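Side-chain contacts in unsaturated glucuronyl hydrolase (Streptococcus agalactiae, PDB 2ZZR), which hydrolyses unsaturated hyaluronate, chondroitin and heparin disaccharides, releasing the 4,5-unsaturated uronic acid from their non-reducing end: residues 66-71 / 112-117; 105-110 / 143-148. One frame throughout, in Å; residues are numbered along the deposited sequence.

Contact 1 of 2, residues 66-71 / 112-117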
loop_
_atom_site.group_PDB
_atom_site.type_symbol
_atom_site.label_atom_id
_atom_site.label_comp_id
_atom_site.label_asym_id
_atom_site.label_seq_id
_atom_site.Cartn_x
_atom_site.Cartn_y
_atom_site.Cartn_z
ATOM N N THR A 66 -8.557 -16.315 3.507
ATOM C CA THR A 66 -7.811 -17.016 2.456
ATOM C C THR A 66 -7.408 -16.120 1.278
ATOM O O THR A 66 -6.881 -16.611 0.283
ATOM C CB THR A 66 -8.616 -18.219 1.895
ATOM O OG1 THR A 66 -9.842 -17.744 1.336
ATOM C CG2 THR A 66 -8.908 -19.254 2.988
ATOM N N GLU A 67 -7.649 -14.816 1.385
ATOM C CA GLU A 67 -7.248 -13.882 0.326
ATOM C C GLU A 67 -5.935 -13.163 0.656
ATOM O O GLU A 67 -5.297 -13.471 1.660
ATOM C CB GLU A 67 -8.366 -12.875 0.024
ATOM C CG GLU A 67 -9.219 -13.224 -1.212
ATOM C CD GLU A 67 -8.494 -13.034 -2.533
ATOM O OE1 GLU A 67 -7.270 -12.790 -2.526
ATOM O OE2 GLU A 67 -9.158 -13.144 -3.591
ATOM N N TRP A 68 -5.524 -12.231 -0.204
ATOM C CA TRP A 68 -4.329 -11.418 0.053
ATOM C C TRP A 68 -4.674 -10.141 0.818
ATOM O O TRP A 68 -3.780 -9.387 1.210
ATOM C CB TRP A 68 -3.597 -11.062 -1.257
ATOM C CG TRP A 68 -4.310 -10.079 -2.164
ATOM C CD1 TRP A 68 -5.259 -10.371 -3.106
ATOM C CD2 TRP A 68 -4.113 -8.657 -2.225
ATOM N NE1 TRP A 68 -5.667 -9.225 -3.743
ATOM C CE2 TRP A 68 -4.982 -8.157 -3.223
ATOM C CE3 TRP A 68 -3.290 -7.757 -1.529
ATOM C CZ2 TRP A 68 -5.061 -6.791 -3.541
ATOM C CZ3 TRP A 68 -3.361 -6.396 -1.848
ATOM C CH2 TRP A 68 -4.242 -5.929 -2.849
ATOM N N THR A 69 -5.971 -9.936 1.044
ATOM C CA THR A 69 -6.521 -8.649 1.475
ATOM C C THR A 69 -7.056 -8.634 2.913
ATOM O O THR A 69 -7.460 -7.577 3.409
ATOM C CB THR A 69 -7.686 -8.236 0.566
ATOM O OG1 THR A 69 -8.588 -9.344 0.408
ATOM C CG2 THR A 69 -7.185 -7.799 -0.801
ATOM N N ASN A 70 -7.077 -9.793 3.568
ATOM C CA ASN A 70 -7.722 -9.904 4.891
ATOM C C ASN A 70 -7.132 -8.986 5.962
ATOM O O ASN A 70 -7.867 -8.477 6.812
ATOM C CB ASN A 70 -7.702 -11.340 5.394
ATOM C CG ASN A 70 -8.441 -12.277 4.474
ATOM O OD1 ASN A 70 -9.628 -12.562 4.673
ATOM N ND2 ASN A 70 -7.753 -12.744 3.446
ATOM N N GLY A 71 -5.820 -8.782 5.902
ATOM C CA GLY A 71 -5.098 -7.936 6.863
ATOM C C GLY A 71 -5.520 -6.478 6.863
ATOM O O GLY A 71 -5.396 -5.803 7.891
ATOM N N HIS A 112 2.592 -17.116 -1.903
ATOM C CA HIS A 112 2.669 -15.881 -2.658
ATOM C C HIS A 112 3.514 -14.914 -1.818
ATOM O O HIS A 112 4.011 -15.285 -0.748
ATOM C CB HIS A 112 1.268 -15.323 -2.936
ATOM C CG HIS A 112 0.435 -15.142 -1.705
ATOM N ND1 HIS A 112 -0.625 -15.966 -1.389
ATOM C CD2 HIS A 112 0.525 -14.242 -0.697
ATOM C CE1 HIS A 112 -1.162 -15.571 -0.248
ATOM N NE2 HIS A 112 -0.481 -14.530 0.195
ATOM N N HIS A 113 3.681 -13.691 -2.304
ATOM C CA HIS A 113 4.576 -12.728 -1.672
ATOM C C HIS A 113 3.825 -11.691 -0.831
ATOM O O HIS A 113 4.433 -10.735 -0.338
ATOM C CB HIS A 113 5.384 -12.007 -2.753
ATOM C CG HIS A 113 4.542 -11.173 -3.664
ATOM N ND1 HIS A 113 3.775 -11.717 -4.674
ATOM C CD2 HIS A 113 4.306 -9.840 -3.688
ATOM C CE1 HIS A 113 3.128 -10.750 -5.300
ATOM N NE2 HIS A 113 3.436 -9.600 -4.724
ATOM N N ASP A 114 2.511 -11.869 -0.679
ATOM C CA ASP A 114 1.677 -10.879 0.019
ATOM C C ASP A 114 1.558 -11.103 1.532
ATOM O O ASP A 114 0.574 -10.684 2.158
ATOM C CB ASP A 114 0.298 -10.766 -0.648
ATOM C CG ASP A 114 0.369 -10.144 -2.031
ATOM O OD1 ASP A 114 1.099 -9.147 -2.211
ATOM O OD2 ASP A 114 -0.316 -10.652 -2.943
ATOM N N LEU A 115 2.579 -11.734 2.112
ATOM C CA LEU A 115 2.634 -11.995 3.559
ATOM C C LEU A 115 2.625 -10.702 4.382
ATOM O O LEU A 115 2.049 -10.655 5.474
ATOM C CB LEU A 115 3.863 -12.847 3.913
ATOM C CG LEU A 115 3.775 -14.381 3.812
ATOM C CD1 LEU A 115 2.776 -14.948 4.816
ATOM C CD2 LEU A 115 3.430 -14.841 2.405
ATOM N N GLY A 116 3.254 -9.660 3.845
ATOM C CA GLY A 116 3.298 -8.354 4.498
ATOM C C GLY A 116 1.947 -7.667 4.524
ATOM O O GLY A 116 1.508 -7.201 5.574
ATOM N N PHE A 117 1.271 -7.605 3.379
ATOM C CA PHE A 117 -0.092 -7.065 3.336
ATOM C C PHE A 117 -0.999 -7.771 4.345
ATOM O O PHE A 117 -1.850 -7.140 4.975
ATOM C CB PHE A 117 -0.716 -7.217 1.945
ATOM C CG PHE A 117 -0.227 -6.216 0.924
ATOM C CD1 PHE A 117 -0.041 -6.605 -0.399
ATOM C CD2 PHE A 117 0.008 -4.887 1.266
ATOM C CE1 PHE A 117 0.392 -5.689 -1.360
ATOM C CE2 PHE A 117 0.439 -3.963 0.309
ATOM C CZ PHE A 117 0.626 -4.367 -1.004
HETATM O O HOH W 1 -4.160 -8.090 3.704
#
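Trp68 and Asp114, whose CA atoms lie 6.0 Å apart, and Gly71 and Phe117, at 6.2 Å between CA atoms, mark where the N-terminal ends of helices 70-84 and 115-130 meet. The backbones come close at Gly71, whose CA lies 3.8 Å from Phe117 O. A water occupies the same junction, donating to Trp68 O and, weakly, to Phe117 O, and accepting a weak bond from Gly71 N. Trp68 contributes the largest share of the buried surface. With CG set between the backbone N and the carbonyl carbon (chi1 70°), its six-membered ring runs alongside the phenyl of Phe117, and CE3 of Trp68 touches CD1 of Phe117 at 3.6 Å. The two ring planes are inclined at 55°. Asp114 comes in beside the root of the indole, its OD2 3.7 Å from Trp68 CB. Thr69 CG2 sits over the centre of one indole face, and NE1 is hydrogen-bonded to Tyr363. At the backbone, Trp68 N donates to the anti lone pair of Glu67 OE1 (3.0 Å), so the Glu67 carboxylate folds back on the backbone of the next residue. Phe117 in turn meets the ring of Trp250, assigned to substrate binding. Asp114 is the assigned nucleophile and lies close to Asp174, the assigned proton donor, whose OD2 is bonded to His113 NE2. The chemistry is therefore that of an active-site wall: the carboxylate of Asp114 meets carbon here, CB and the base of the indole, and no hydrogen bond crosses directly between the segments, which probably limits where it can turn.

Contact 2 of 2, residues 105-110 / 143-148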
loop_
_atom_site.group_PDB
_atom_site.type_symbol
_atom_site.label_atom_id
_atom_site.label_comp_id
_atom_site.label_asym_id
_atom_site.label_seq_id
_atom_site.Cartn_x
_atom_site.Cartn_y
_atom_site.Cartn_z
ATOM N N ASN A 105 0.294 -21.134 10.865
ATOM C CA ASN A 105 0.571 -22.428 11.489
ATOM C C ASN A 105 0.227 -23.581 10.555
ATOM O O ASN A 105 0.972 -24.561 10.459
ATOM C CB ASN A 105 -0.185 -22.564 12.815
ATOM C CG ASN A 105 0.543 -21.903 13.970
ATOM O OD1 ASN A 105 1.721 -21.557 13.860
ATOM N ND2 ASN A 105 -0.149 -21.743 15.095
ATOM N N ASN A 106 -0.887 -23.430 9.848
ATOM C CA ASN A 106 -1.386 -24.446 8.931
ATOM C C ASN A 106 -1.064 -24.180 7.464
ATOM O O ASN A 106 -1.521 -24.916 6.584
ATOM C CB ASN A 106 -2.887 -24.609 9.132
ATOM C CG ASN A 106 -3.215 -25.283 10.440
ATOM O OD1 ASN A 106 -2.877 -26.450 10.646
ATOM N ND2 ASN A 106 -3.858 -24.552 11.343
ATOM N N ARG A 107 -0.283 -23.129 7.209
ATOM C CA ARG A 107 0.178 -22.787 5.855
ATOM C C ARG A 107 -0.967 -22.770 4.829
ATOM O O ARG A 107 -0.867 -23.352 3.740
ATOM C CB ARG A 107 1.314 -23.724 5.421
ATOM C CG ARG A 107 2.561 -23.655 6.315
ATOM C CD ARG A 107 3.601 -24.711 5.942
ATOM N NE ARG A 107 4.111 -24.541 4.579
ATOM C CZ ARG A 107 5.151 -23.779 4.246
ATOM N NH1 ARG A 107 5.816 -23.097 5.175
ATOM N NH2 ARG A 107 5.530 -23.700 2.973
ATOM N N ILE A 108 -2.053 -22.095 5.195
ATOM C CA ILE A 108 -3.247 -21.999 4.363
ATOM C C ILE A 108 -3.195 -20.768 3.465
ATOM O O ILE A 108 -3.133 -19.638 3.958
ATOM C CB ILE A 108 -4.531 -21.948 5.227
ATOM C CG1 ILE A 108 -4.666 -23.229 6.057
ATOM C CG2 ILE A 108 -5.776 -21.715 4.351
ATOM C CD1 ILE A 108 -5.640 -23.110 7.215
ATOM N N ALA A 109 -3.229 -20.999 2.150
ATOM C CA ALA A 109 -3.313 -19.937 1.145
ATOM C C ALA A 109 -2.216 -18.869 1.281
ATOM O O ALA A 109 -2.495 -17.667 1.237
ATOM C CB ALA A 109 -4.711 -19.291 1.161
ATOM N N LEU A 110 -0.973 -19.314 1.440
ATOM C CA LEU A 110 0.141 -18.385 1.654
ATOM C C LEU A 110 1.326 -18.565 0.693
ATOM O O LEU A 110 2.432 -18.095 0.971
ATOM C CB LEU A 110 0.605 -18.436 3.116
ATOM C CG LEU A 110 -0.374 -17.912 4.176
ATOM C CD1 LEU A 110 0.177 -18.158 5.573
ATOM C CD2 LEU A 110 -0.691 -16.424 3.982
ATOM N N ALA A 143 7.100 -13.899 8.234
ATOM C CA ALA A 143 8.361 -13.459 7.646
ATOM C C ALA A 143 9.125 -14.654 7.069
ATOM O O ALA A 143 9.602 -14.600 5.938
ATOM C CB ALA A 143 9.208 -12.713 8.673
ATOM N N ASP A 144 9.213 -15.739 7.840
ATOM C CA ASP A 144 9.866 -16.963 7.367
ATOM C C ASP A 144 9.163 -17.531 6.133
ATOM O O ASP A 144 9.817 -18.004 5.196
ATOM C CB ASP A 144 9.923 -18.013 8.480
ATOM C CG ASP A 144 10.875 -17.627 9.594
ATOM O OD1 ASP A 144 11.802 -16.832 9.335
ATOM O OD2 ASP A 144 10.687 -18.118 10.731
ATOM N N LYS A 145 7.834 -17.466 6.129
ATOM C CA LYS A 145 7.050 -17.904 4.972
ATOM C C LYS A 145 7.407 -17.077 3.733
ATOM O O LYS A 145 7.609 -17.626 2.645
ATOM C CB LYS A 145 5.548 -17.831 5.268
ATOM C CG LYS A 145 4.649 -18.411 4.179
ATOM C CD LYS A 145 4.777 -19.932 4.088
ATOM C CE LYS A 145 3.916 -20.496 2.959
ATOM N NZ LYS A 145 4.538 -20.253 1.631
ATOM N N LEU A 146 7.509 -15.761 3.909
ATOM C CA LEU A 146 7.883 -14.869 2.815
ATOM C C LEU A 146 9.297 -15.154 2.290
ATOM O O LEU A 146 9.532 -15.140 1.079
ATOM C CB LEU A 146 7.748 -13.404 3.246
ATOM C CG LEU A 146 7.999 -12.348 2.163
ATOM C CD1 LEU A 146 7.067 -12.542 0.967
ATOM C CD2 LEU A 146 7.879 -10.949 2.746
ATOM N N MET A 147 10.225 -15.418 3.207
ATOM C CA MET A 147 11.616 -15.728 2.861
ATOM C C MET A 147 11.746 -16.940 1.925
ATOM O O MET A 147 12.698 -17.018 1.144
ATOM C CB MET A 147 12.445 -15.951 4.134
ATOM C CG MET A 147 12.671 -14.677 4.960
ATOM S SD MET A 147 13.860 -13.557 4.197
ATOM C CE MET A 147 15.393 -14.327 4.714
ATOM N N GLU A 148 10.782 -17.857 2.001
ATOM C CA GLU A 148 10.778 -19.084 1.180
ATOM C C GLU A 148 10.767 -18.794 -0.323
ATOM O O GLU A 148 11.188 -19.636 -1.126
ATOM C CB GLU A 148 9.580 -19.975 1.523
ATOM C CG GLU A 148 9.581 -20.591 2.916
ATOM C CD GLU A 148 8.283 -21.316 3.239
ATOM O OE1 GLU A 148 7.432 -21.485 2.332
ATOM O OE2 GLU A 148 8.106 -21.714 4.411
#
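Arg107 and Glu148 meet end-on, the guanidinium offering NH1 and NH2 to the two carboxylate oxygens. NH1 of Arg107 reaches OE2 of Glu148 at 2.8 Å, nearly straight at 172° and on the syn lone pair, while NH2 binds OE1 at 3.0 Å. The two planes are only 24° apart, so this salt bridge is close to the flat bidentate form. Lys145 covers one face of the guanidinium, its CE 3.5 Å from the plane and offset toward the rim, and its CD is 3.5 Å from Arg107 NH1. Bends at chi2 and chi4 curl the lysine chain so that NZ reaches both OE1 of Glu148, from above the carboxylate plane, and the carbonyl O of Leu110, at 3.1 Å. Leu110 CB packs on Lys145 CE at 3.9 Å. Glu148 OE1 thus accepts from two cations, which probably offsets the closeness of the two positive groups. NZ has a further salt-bridge partner in Asp111. Arg107 is presented by a Schellman motif, its positive phi ending helix 87-105 and turning the chain into the loop. The network joins this loop to the C-terminal end of helix 133-147: Leu110 and the aliphatic part of Lys145 both pack against Ile104 of helix 87-105 and Leu115 of helix 115-130, while Leu146 and Met147 face helix 180-189.

Overall arrangement
Contact 1 lines the active site and contact 2 lies farther out: its centre is about 20 Å from the centre of the chain, against about 12 Å for that of contact 1, with about 10 Å between the centres of the two contacts. They adjoin directly: Leu115 CD2 lies 3.7 Å from Leu110 O, and His113 O lies 3.5 Å from Leu146 CD1. In sequence the segments alternate, so the loop 105-110 leads into 112-117, while 143-148 follows on the next helix. Here a catalytic inner layer is backed by apolar packing and then by a partly exposed ionic network.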